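Local coordinates for uncharacterized protein conserved in bacteria (Streptococcus suis, PDB 4FZ4), which probably binds glycosaminoglycans on the host cell surface, and so helps this surface antigen to mediate attachment of the bacterium, at residues Glu15-Leu20 and Asp51-Ala56; Gln10-Glu15 and Gly71-Phe76; Tyr35-Ala40 and Ser117-Glu122. All blocks are in the same frame, centred on the assembly; numbering follows the deposited sequence.

Contacts 1 and 2 lie side by side, their centres about 6 Å apart, where three successive helices, 3-23, 36-55 and 66-95, come together. Both use helix 3-23 and share Glu-15; contact 1 pairs it with helix 36-55 and contact 2 with helix 66-95, so contact 1 closes the shorter span of chain within the longer one of contact 2. Contact 3 is centred about 19 Å from each of them. It uses the beginning of helix 36-55 and the loop before helix 123-152, and its segments alternate along the chain with those of the other two. Contacts 1 and 2 join the first three helices; contact 3 fastens a late loop to the second, in this probably glycosaminoglycan-binding domain.

Contact 1 of 3, residues Glu15-Leu20 and Asp51-Ala56; sequences ELEKEL and DNMDYA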
loop_
_atom_site.group_PDB
_atom_site.type_symbol
_atom_site.label_atom_id
_atom_site.label_comp_id
_atom_site.label_asym_id
_atom_site.label_seq_id
_atom_site.Cartn_x
_atom_site.Cartn_y
_atom_site.Cartn_z
ATOM N N GLU A 15 -13.153 3.664 -5.739
ATOM C CA GLU A 15 -12.355 2.448 -5.713
ATOM C C GLU A 15 -11.417 2.573 -4.511
ATOM O O GLU A 15 -11.171 1.603 -3.790
ATOM C CB GLU A 15 -11.535 2.300 -6.990
ATOM C CG GLU A 15 -11.055 0.875 -7.234
ATOM C CD GLU A 15 -9.936 0.785 -8.265
ATOM O OE1 GLU A 15 -10.026 1.466 -9.314
ATOM O OE2 GLU A 15 -8.970 0.024 -8.027
ATOM N N LEU A 16 -10.907 3.779 -4.288
ATOM C CA LEU A 16 -10.005 4.013 -3.160
ATOM C C LEU A 16 -10.741 3.876 -1.841
ATOM O O LEU A 16 -10.147 3.493 -0.827
ATOM C CB LEU A 16 -9.391 5.401 -3.245
ATOM C CG LEU A 16 -8.415 5.591 -4.399
ATOM C CD1 LEU A 16 -8.205 7.079 -4.615
ATOM C CD2 LEU A 16 -7.092 4.885 -4.089
ATOM N N GLU A 17 -12.031 4.204 -1.853
ATOM C CA GLU A 17 -12.858 4.099 -0.653
ATOM C C GLU A 17 -13.013 2.630 -0.295
ATOM O O GLU A 17 -12.977 2.255 0.877
ATOM C CB GLU A 17 -14.245 4.707 -0.892
ATOM C CG GLU A 17 -14.243 6.203 -1.159
ATOM C CD GLU A 17 -15.644 6.767 -1.321
ATOM O OE1 GLU A 17 -16.428 6.207 -2.119
ATOM O OE2 GLU A 17 -15.958 7.775 -0.657
ATOM N N LYS A 18 -13.189 1.803 -1.319
ATOM C CA LYS A 18 -13.347 0.370 -1.130
ATOM C C LYS A 18 -12.029 -0.206 -0.628
ATOM O O LYS A 18 -12.010 -1.025 0.291
ATOM C CB LYS A 18 -13.752 -0.289 -2.450
ATOM C CG LYS A 18 -13.882 -1.800 -2.380
ATOM C CD LYS A 18 -14.706 -2.348 -3.536
ATOM C CE LYS A 18 -16.150 -1.845 -3.461
ATOM N NZ LYS A 18 -17.042 -2.396 -4.528
ATOM N N GLU A 19 -10.930 0.244 -1.226
ATOM C CA GLU A 19 -9.599 -0.208 -0.847
ATOM C C GLU A 19 -9.291 0.112 0.607
ATOM O O GLU A 19 -8.782 -0.736 1.347
ATOM C CB GLU A 19 -8.546 0.445 -1.740
ATOM C CG GLU A 19 -8.594 0.014 -3.192
ATOM C CD GLU A 19 -8.256 -1.453 -3.375
ATOM O OE1 GLU A 19 -8.119 -1.893 -4.537
ATOM O OE2 GLU A 19 -8.128 -2.167 -2.361
ATOM N N LEU A 20 -9.578 1.343 1.014
ATOM C CA LEU A 20 -9.329 1.740 2.393
ATOM C C LEU A 20 -10.232 0.943 3.315
ATOM O O LEU A 20 -9.868 0.669 4.461
ATOM C CB LEU A 20 -9.576 3.237 2.586
ATOM C CG LEU A 20 -8.527 4.097 1.870
ATOM C CD1 LEU A 20 -8.917 5.575 1.896
ATOM C CD2 LEU A 20 -7.173 3.850 2.510
ATOM N N ASP A 51 -7.200 13.974 1.492
ATOM C CA ASP A 51 -7.366 15.333 0.980
ATOM C C ASP A 51 -7.577 15.318 -0.528
ATOM O O ASP A 51 -8.523 15.921 -1.033
ATOM C CB ASP A 51 -6.144 16.180 1.324
ATOM C CG ASP A 51 -5.914 16.285 2.820
ATOM O OD1 ASP A 51 -4.945 16.955 3.230
ATOM O OD2 ASP A 51 -6.704 15.696 3.590
ATOM N N ASN A 52 -6.700 14.615 -1.245
ATOM C CA ASN A 52 -6.804 14.528 -2.701
ATOM C C ASN A 52 -8.124 13.980 -3.195
ATOM O O ASN A 52 -8.625 14.423 -4.235
ATOM C CB ASN A 52 -5.680 13.672 -3.286
ATOM C CG ASN A 52 -4.476 14.489 -3.664
ATOM O OD1 ASN A 52 -4.547 15.340 -4.547
ATOM N ND2 ASN A 52 -3.358 14.244 -2.993
ATOM N N MET A 53 -8.698 13.011 -2.487
ATOM C CA MET A 53 -9.972 12.477 -2.952
ATOM C C MET A 53 -11.155 13.349 -2.554
ATOM O O MET A 53 -12.185 13.328 -3.217
ATOM C CB MET A 53 -10.170 11.008 -2.526
ATOM C CG MET A 53 -9.852 10.650 -1.088
ATOM S SD MET A 53 -9.365 8.883 -0.960
ATOM C CE MET A 53 -10.903 8.068 -1.229
ATOM N N ASP A 54 -11.008 14.136 -1.492
ATOM C CA ASP A 54 -12.087 15.034 -1.095
ATOM C C ASP A 54 -12.163 16.075 -2.202
ATOM O O ASP A 54 -13.248 16.453 -2.654
ATOM C CB ASP A 54 -11.779 15.732 0.233
ATOM C CG ASP A 54 -11.874 14.796 1.432
ATOM O OD1 ASP A 54 -12.441 13.683 1.294
ATOM O OD2 ASP A 54 -11.393 15.185 2.519
ATOM N N TYR A 55 -10.984 16.518 -2.637
ATOM C CA TYR A 55 -10.838 17.509 -3.696
ATOM C C TYR A 55 -11.355 16.971 -5.021
ATOM O O TYR A 55 -12.017 17.687 -5.769
ATOM C CB TYR A 55 -9.366 17.890 -3.865
ATOM C CG TYR A 55 -9.133 19.061 -4.807
ATOM C CD1 TYR A 55 -8.917 20.347 -4.311
ATOM C CD2 TYR A 55 -9.153 18.887 -6.191
ATOM C CE1 TYR A 55 -8.725 21.428 -5.166
ATOM C CE2 TYR A 55 -8.967 19.960 -7.053
ATOM C CZ TYR A 55 -8.751 21.228 -6.536
ATOM O OH TYR A 55 -8.561 22.298 -7.385
ATOM N N ALA A 56 -11.045 15.710 -5.316
ATOM C CA ALA A 56 -11.481 15.097 -6.569
ATOM C C ALA A 56 -13.002 15.024 -6.643
ATOM O O ALA A 56 -13.571 14.702 -7.690
ATOM C CB ALA A 56 -10.874 13.701 -6.711
#
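Leu-20 N donates to Leu-16 O at 2.9 Å, and this regular helical turn sets both leucine side chains on the face of helix 3-23 that meets Met-53. The motif is an antiparallel helix pair: the short axes of 15-20 and 51-55 approach to 11.7 Å and run at 146° to each other, as helix 36-55 comes back alongside helix 3-23. No hydrogen bond crosses between the two segments, and the contact is carried by one methionine reaching over to the opposite helix.

Leu-16 and Met-53 are the closest backbone positions, their CA atoms 8.5 Å apart, which leaves room for a thioether between the helices. Met-53 has CG wedged between its own backbone N and carbonyl carbon (chi1 46°), and the chain then runs out nearly straight before bending at its last torsion (chi3 -72°). That bend turns the methyl group in against helix 3-23, so that CE lies 3.7 Å from Leu-16 CB, at the root of the leucine and not at its branches. The same methyl also meets the aliphatic part of Glu-17, while the extended glutamate chain carries its carboxylate onward at the exposed margin. The sulfur lies between the two leucines, SD being 4.2 Å from Leu-16 CB, while Leu-20 CD1 approaches SD more loosely at 4.4 Å.

Phe-76 of helix 66-95 packs against Met-53 and both leucines, so the thioether lies among three helices. At its other end, Met-53 O accepts a hydrogen bond from Ser-57 OG, four residues on. The methyl group also meets Val-13 of helix 3-23, with Met-53 CE 3.5 Å from Val-13 O.

Contact 2 of 3, residues Gln10-Glu15 and Gly71-Phe76; sequences QKVVKE and GDLNDF. Unlike the reference sequence in segment 10-15: Val-12 (reference Leu).
Val-12 heads directly for Leu-73, and the CA atoms of this pair, 7.4 Å apart, mark the nearest approach of the two backbones. Its CG1 branch, anti to the backbone N (chi1 -177°), does the touching and lies 4.1 Å from Leu-73 CB. The valine thus leans on the base of the leucine, near the surface of helix 66-95. Beside this pair the amide of Asn-74 flanks the valine without close contact, its OD1 4.6 Å from Val-12 CG1.

One residue on, Val-13 takes the other end of the same leucine. Here CG2, the branch next to the backbone N, stands 4.0 Å from Leu-73 CD1, so two consecutive valines grip the leucine at its base and at one terminal methyl. The contact is wholly apolar, and no hydrogen bond links the segments. Within helix 3-23, Lys-14 N bonds to Gln-10 O at 2.9 Å.

Leu-73 has CG anti to the carbonyl carbon (chi1 -65°), which extends its branches toward helix 3-23. Its second methyl, CD2, also reaches helix 36-55, 3.7 Å from Asn-52 CB. A nitrate ion, probably from the crystallisation liquor, sits about 5 Å from the leucine side chain. Helices 3-23 and 66-95 run in broadly the same direction here; Met-53 of helix 36-55 touches Val-13 and Asn-52 touches Leu-73, with Ala-56 packing against both Val-13 and Leu-73.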
loop_
_atom_site.group_PDB
_atom_site.type_symbol
_atom_site.label_atom_id
_atom_site.label_comp_id
_atom_site.label_asym_id
_atom_site.label_seq_id
_atom_site.Cartn_x
_atom_site.Cartn_y
_atom_site.Cartn_z
ATOM N N GLN A 10 -14.517 10.195 -9.995
ATOM C CA GLN A 10 -15.384 9.831 -8.878
ATOM C C GLN A 10 -15.271 8.331 -8.609
ATOM O O GLN A 10 -15.316 7.891 -7.463
ATOM C CB GLN A 10 -16.847 10.191 -9.181
ATOM C CG GLN A 10 -17.183 11.690 -9.190
ATOM C CD GLN A 10 -17.018 12.354 -7.829
ATOM O OE1 GLN A 10 -17.330 11.759 -6.793
ATOM N NE2 GLN A 10 -16.542 13.604 -7.828
ATOM N N LYS A 11 -15.116 7.554 -9.673
ATOM C CA LYS A 11 -14.990 6.113 -9.550
ATOM C C LYS A 11 -13.664 5.755 -8.871
ATOM O O LYS A 11 -13.646 5.003 -7.896
ATOM C CB LYS A 11 -15.069 5.469 -10.933
ATOM C CG LYS A 11 -15.237 3.959 -10.910
ATOM C CD LYS A 11 -15.113 3.367 -12.307
ATOM C CE LYS A 11 -13.677 3.411 -12.807
ATOM N NZ LYS A 11 -13.120 4.794 -12.864
ATOM N N VAL A 12 -12.557 6.293 -9.385
ATOM C CA VAL A 12 -11.241 6.032 -8.803
ATOM C C VAL A 12 -11.303 6.344 -7.314
ATOM O O VAL A 12 -10.734 5.619 -6.495
ATOM C CB VAL A 12 -10.152 6.898 -9.456
ATOM C CG1 VAL A 12 -8.792 6.558 -8.874
ATOM C CG2 VAL A 12 -10.150 6.668 -10.954
ATOM N N VAL A 13 -12.009 7.421 -6.966
ATOM C CA VAL A 13 -12.178 7.806 -5.563
ATOM C C VAL A 13 -12.890 6.667 -4.833
ATOM O O VAL A 13 -12.419 6.173 -3.805
ATOM C CB VAL A 13 -13.024 9.092 -5.425
ATOM C CG1 VAL A 13 -13.587 9.211 -4.001
ATOM C CG2 VAL A 13 -12.173 10.304 -5.719
ATOM N N LYS A 14 -14.021 6.254 -5.390
ATOM C CA LYS A 14 -14.825 5.180 -4.829
ATOM C C LYS A 14 -14.039 3.877 -4.776
ATOM O O LYS A 14 -14.233 3.066 -3.871
ATOM C CB LYS A 14 -16.110 4.995 -5.648
ATOM C CG LYS A 14 -17.058 6.195 -5.580
ATOM C CD LYS A 14 -18.361 5.936 -6.336
ATOM C CE LYS A 14 -19.356 7.086 -6.173
ATOM N NZ LYS A 14 -18.889 8.362 -6.791
ATOM N N GLU A 15 -13.153 3.664 -5.739
ATOM C CA GLU A 15 -12.355 2.448 -5.713
ATOM C C GLU A 15 -11.417 2.573 -4.511
ATOM O O GLU A 15 -11.171 1.603 -3.790
ATOM C CB GLU A 15 -11.535 2.300 -6.990
ATOM C CG GLU A 15 -11.055 0.875 -7.234
ATOM C CD GLU A 15 -9.936 0.785 -8.265
ATOM O OE1 GLU A 15 -10.026 1.466 -9.314
ATOM O OE2 GLU A 15 -8.970 0.024 -8.027
ATOM N N GLY A 71 -3.168 11.766 -10.820
ATOM C CA GLY A 71 -1.978 10.959 -10.637
ATOM C C GLY A 71 -1.773 10.608 -9.176
ATOM O O GLY A 71 -1.360 9.493 -8.854
ATOM N N ASP A 72 -2.061 11.564 -8.293
ATOM C CA ASP A 72 -1.912 11.367 -6.850
ATOM C C ASP A 72 -2.840 10.264 -6.354
ATOM O O ASP A 72 -2.490 9.483 -5.458
ATOM C CB ASP A 72 -2.218 12.671 -6.100
ATOM C CG ASP A 72 -1.026 13.615 -6.054
ATOM O OD1 ASP A 72 -0.311 13.722 -7.075
ATOM O OD2 ASP A 72 -0.807 14.258 -5.002
ATOM N N LEU A 73 -4.034 10.211 -6.929
ATOM C CA LEU A 73 -4.987 9.183 -6.545
ATOM C C LEU A 73 -4.407 7.830 -6.921
ATOM O O LEU A 73 -4.461 6.880 -6.132
ATOM C CB LEU A 73 -6.332 9.407 -7.237
ATOM C CG LEU A 73 -7.072 10.686 -6.822
ATOM C CD1 LEU A 73 -8.533 10.585 -7.268
ATOM C CD2 LEU A 73 -7.007 10.876 -5.317
ATOM N N ASN A 74 -3.837 7.745 -8.120
ATOM C CA ASN A 74 -3.216 6.507 -8.581
ATOM C C ASN A 74 -2.080 6.062 -7.664
ATOM O O ASN A 74 -1.976 4.886 -7.327
ATOM C CB ASN A 74 -2.676 6.668 -9.998
ATOM C CG ASN A 74 -3.773 6.832 -11.020
ATOM O OD1 ASN A 74 -4.753 6.082 -11.026
ATOM N ND2 ASN A 74 -3.612 7.808 -11.903
ATOM N N ASP A 75 -1.226 6.992 -7.251
ATOM C CA ASP A 75 -0.116 6.618 -6.375
ATOM C C ASP A 75 -0.665 6.135 -5.034
ATOM O O ASP A 75 -0.149 5.184 -4.453
ATOM C CB ASP A 75 0.845 7.797 -6.159
ATOM C CG ASP A 75 1.504 8.280 -7.459
ATOM O OD1 ASP A 75 1.489 7.539 -8.472
ATOM O OD2 ASP A 75 2.054 9.405 -7.462
ATOM N N PHE A 76 -1.729 6.778 -4.562
ATOM C CA PHE A 76 -2.335 6.415 -3.285
ATOM C C PHE A 76 -2.701 4.934 -3.253
ATOM O O PHE A 76 -2.441 4.227 -2.270
ATOM C CB PHE A 76 -3.575 7.281 -3.038
ATOM C CG PHE A 76 -4.131 7.161 -1.649
ATOM C CD1 PHE A 76 -3.287 6.931 -0.565
ATOM C CD2 PHE A 76 -5.500 7.267 -1.420
ATOM C CE1 PHE A 76 -3.799 6.798 0.725
ATOM C CE2 PHE A 76 -6.025 7.137 -0.139
ATOM C CZ PHE A 76 -5.174 6.900 0.935
#

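Contact 3 of 3, residues Tyr35-Ala40 and Ser117-Glu122; sequences YSYQKA and SIASQE
Ser-117 meets Tyr-37 through its hydroxyl and its methylene together. Ser-117 OG and Tyr-37 OH are 3.2 Å apart in a hydrogen bond for which either could be the donor. Nearer the backbone, Ser-117 CB lies 3.7 Å from Tyr-37 CE1, an oblique approach to the ring that backs the polar bond with carbon packing. On the tyrosine side, CG is anti to the backbone N (chi1 -177°), which sends the ring straight out from the first turn of helix 36-55 and delivers the phenol oxygen to the loop.

Ser-117 OG has a second partner: it accepts from Ala-119 N at 3.1 Å, with an angle at the hydrogen of 156°. This is an ST turn, made possible because the serine hydroxyl points between its own N and carbonyl carbon (chi1 75°) and so reaches the amide two residues ahead. One hydroxyl thereby shapes the loop between helices 100-110 and 123-152 and also fastens it to helix 36-55; the bond to Ala-119 N would limit how far OG can swing off the phenol.

Ile-118, between the two, turns inward. Its backbone N gives a hydrogen bond to Gln-112 OE1, and its side chain packs on Val-82 of helix 66-95 and on Leu-126 and Tyr-129 of helix 123-152.

Ala-119 comes back to the tyrosine, its CB 4.0 Å from Tyr-37 OH, so the phenol oxygen is flanked in the loop by the serine side chain and the alanine methyl. Ala-119 and Ser-117 also touch Leu-41, one turn further along helix 36-55. Past this point the loop leaves the helix, and Gln-121 N makes a weak bond of 3.4 Å to Ile-118 O.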
loop_
_atom_site.group_PDB
_atom_site.type_symbol
_atom_site.label_atom_id
_atom_site.label_comp_id
_atom_site.label_asym_id
_atom_site.label_seq_id
_atom_site.Cartn_x
_atom_site.Cartn_y
_atom_site.Cartn_z
ATOM N N TYR A 35 8.404 -0.919 12.478
ATOM C CA TYR A 35 7.445 -0.315 11.557
ATOM C C TYR A 35 7.209 1.171 11.788
ATOM O O TYR A 35 6.339 1.777 11.155
ATOM C CB TYR A 35 6.124 -1.061 11.686
ATOM C CG TYR A 35 6.309 -2.555 11.765
ATOM C CD1 TYR A 35 6.860 -3.259 10.698
ATOM C CD2 TYR A 35 5.952 -3.265 12.911
ATOM C CE1 TYR A 35 7.052 -4.633 10.761
ATOM C CE2 TYR A 35 6.142 -4.652 12.988
ATOM C CZ TYR A 35 6.694 -5.324 11.902
ATOM O OH TYR A 35 6.894 -6.683 11.946
ATOM N N SER A 36 7.986 1.752 12.696
ATOM C CA SER A 36 7.866 3.162 13.035
ATOM C C SER A 36 7.954 4.058 11.810
ATOM O O SER A 36 7.245 5.065 11.718
ATOM C CB SER A 36 8.956 3.544 14.039
ATOM O OG SER A 36 10.233 3.117 13.584
ATOM N N TYR A 37 8.821 3.696 10.868
ATOM C CA TYR A 37 8.970 4.487 9.658
ATOM C C TYR A 37 7.755 4.344 8.721
ATOM O O TYR A 37 7.212 5.340 8.245
ATOM C CB TYR A 37 10.260 4.099 8.931
ATOM C CG TYR A 37 10.515 4.935 7.697
ATOM C CD1 TYR A 37 9.944 4.597 6.476
ATOM C CD2 TYR A 37 11.301 6.077 7.759
ATOM C CE1 TYR A 37 10.151 5.371 5.341
ATOM C CE2 TYR A 37 11.514 6.865 6.631
ATOM C CZ TYR A 37 10.938 6.500 5.425
ATOM O OH TYR A 37 11.178 7.242 4.297
ATOM N N GLN A 38 7.333 3.110 8.456
ATOM C CA GLN A 38 6.169 2.874 7.597
ATOM C C GLN A 38 4.920 3.492 8.224
ATOM O O GLN A 38 4.074 4.047 7.528
ATOM C CB GLN A 38 5.947 1.368 7.395
ATOM C CG GLN A 38 4.579 1.005 6.793
ATOM C CD GLN A 38 4.386 1.512 5.370
ATOM O OE1 GLN A 38 3.284 1.437 4.812
ATOM N NE2 GLN A 38 5.452 2.027 4.778
ATOM N N LYS A 39 4.818 3.397 9.548
ATOM C CA LYS A 39 3.679 3.944 10.280
ATOM C C LYS A 39 3.501 5.435 9.990
ATOM O O LYS A 39 2.428 5.870 9.570
ATOM C CB LYS A 39 3.878 3.727 11.783
ATOM C CG LYS A 39 2.734 4.224 12.642
ATOM C CD LYS A 39 3.061 4.104 14.118
ATOM C CE LYS A 39 1.970 4.735 14.965
ATOM N NZ LYS A 39 1.747 6.169 14.610
ATOM N N ALA A 40 4.559 6.213 10.205
ATOM C CA ALA A 40 4.504 7.652 9.965
ATOM C C ALA A 40 4.399 7.946 8.481
ATOM O O ALA A 40 3.812 8.953 8.076
ATOM C CB ALA A 40 5.740 8.334 10.543
ATOM N N SER A 117 12.476 3.491 0.374
ATOM C CA SER A 117 11.035 3.540 0.629
ATOM C C SER A 117 10.346 4.123 -0.595
ATOM O O SER A 117 11.000 4.668 -1.479
ATOM C CB SER A 117 10.714 4.422 1.831
ATOM O OG SER A 117 10.831 5.791 1.487
ATOM N N ILE A 118 9.025 4.010 -0.655
ATOM C CA ILE A 118 8.297 4.564 -1.785
ATOM C C ILE A 118 7.915 6.005 -1.493
ATOM O O ILE A 118 6.986 6.537 -2.091
ATOM C CB ILE A 118 7.012 3.767 -2.101
ATOM C CG1 ILE A 118 6.078 3.764 -0.885
ATOM C CG2 ILE A 118 7.379 2.347 -2.541
ATOM C CD1 ILE A 118 4.736 3.089 -1.148
ATOM N N ALA A 119 8.631 6.632 -0.564
ATOM C CA ALA A 119 8.353 8.026 -0.223
ATOM C C ALA A 119 8.857 8.900 -1.371
ATOM O O ALA A 119 8.312 9.963 -1.649
ATOM C CB ALA A 119 9.062 8.405 1.081
ATOM N N SER A 120 9.892 8.425 -2.049
ATOM C CA SER A 120 10.484 9.162 -3.153
ATOM C C SER A 120 9.977 8.692 -4.513
ATOM O O SER A 120 10.433 9.176 -5.550
ATOM C CB SER A 120 12.005 9.014 -3.100
ATOM O OG SER A 120 12.374 7.642 -3.051
ATOM N N GLN A 121 9.030 7.759 -4.512
ATOM C CA GLN A 121 8.510 7.231 -5.765
ATOM C C GLN A 121 7.101 7.674 -6.141
ATOM O O GLN A 121 6.239 7.906 -5.288
ATOM C CB GLN A 121 8.605 5.706 -5.752
ATOM C CG GLN A 121 10.036 5.212 -5.561
ATOM C CD GLN A 121 10.129 3.713 -5.422
ATOM O OE1 GLN A 121 11.148 3.183 -4.983
ATOM N NE2 GLN A 121 9.070 3.014 -5.804
ATOM N N GLU A 122 6.886 7.780 -7.446
ATOM C CA GLU A 122 5.620 8.215 -7.993
ATOM C C GLU A 122 5.431 7.614 -9.388
ATOM O O GLU A 122 6.356 7.033 -9.954
ATOM C CB GLU A 122 5.634 9.749 -8.035
ATOM C CG GLU A 122 4.485 10.423 -8.745
ATOM C CD GLU A 122 4.253 11.840 -8.235
ATOM O OE1 GLU A 122 5.239 12.505 -7.849
ATOM O OE2 GLU A 122 3.085 12.289 -8.223
#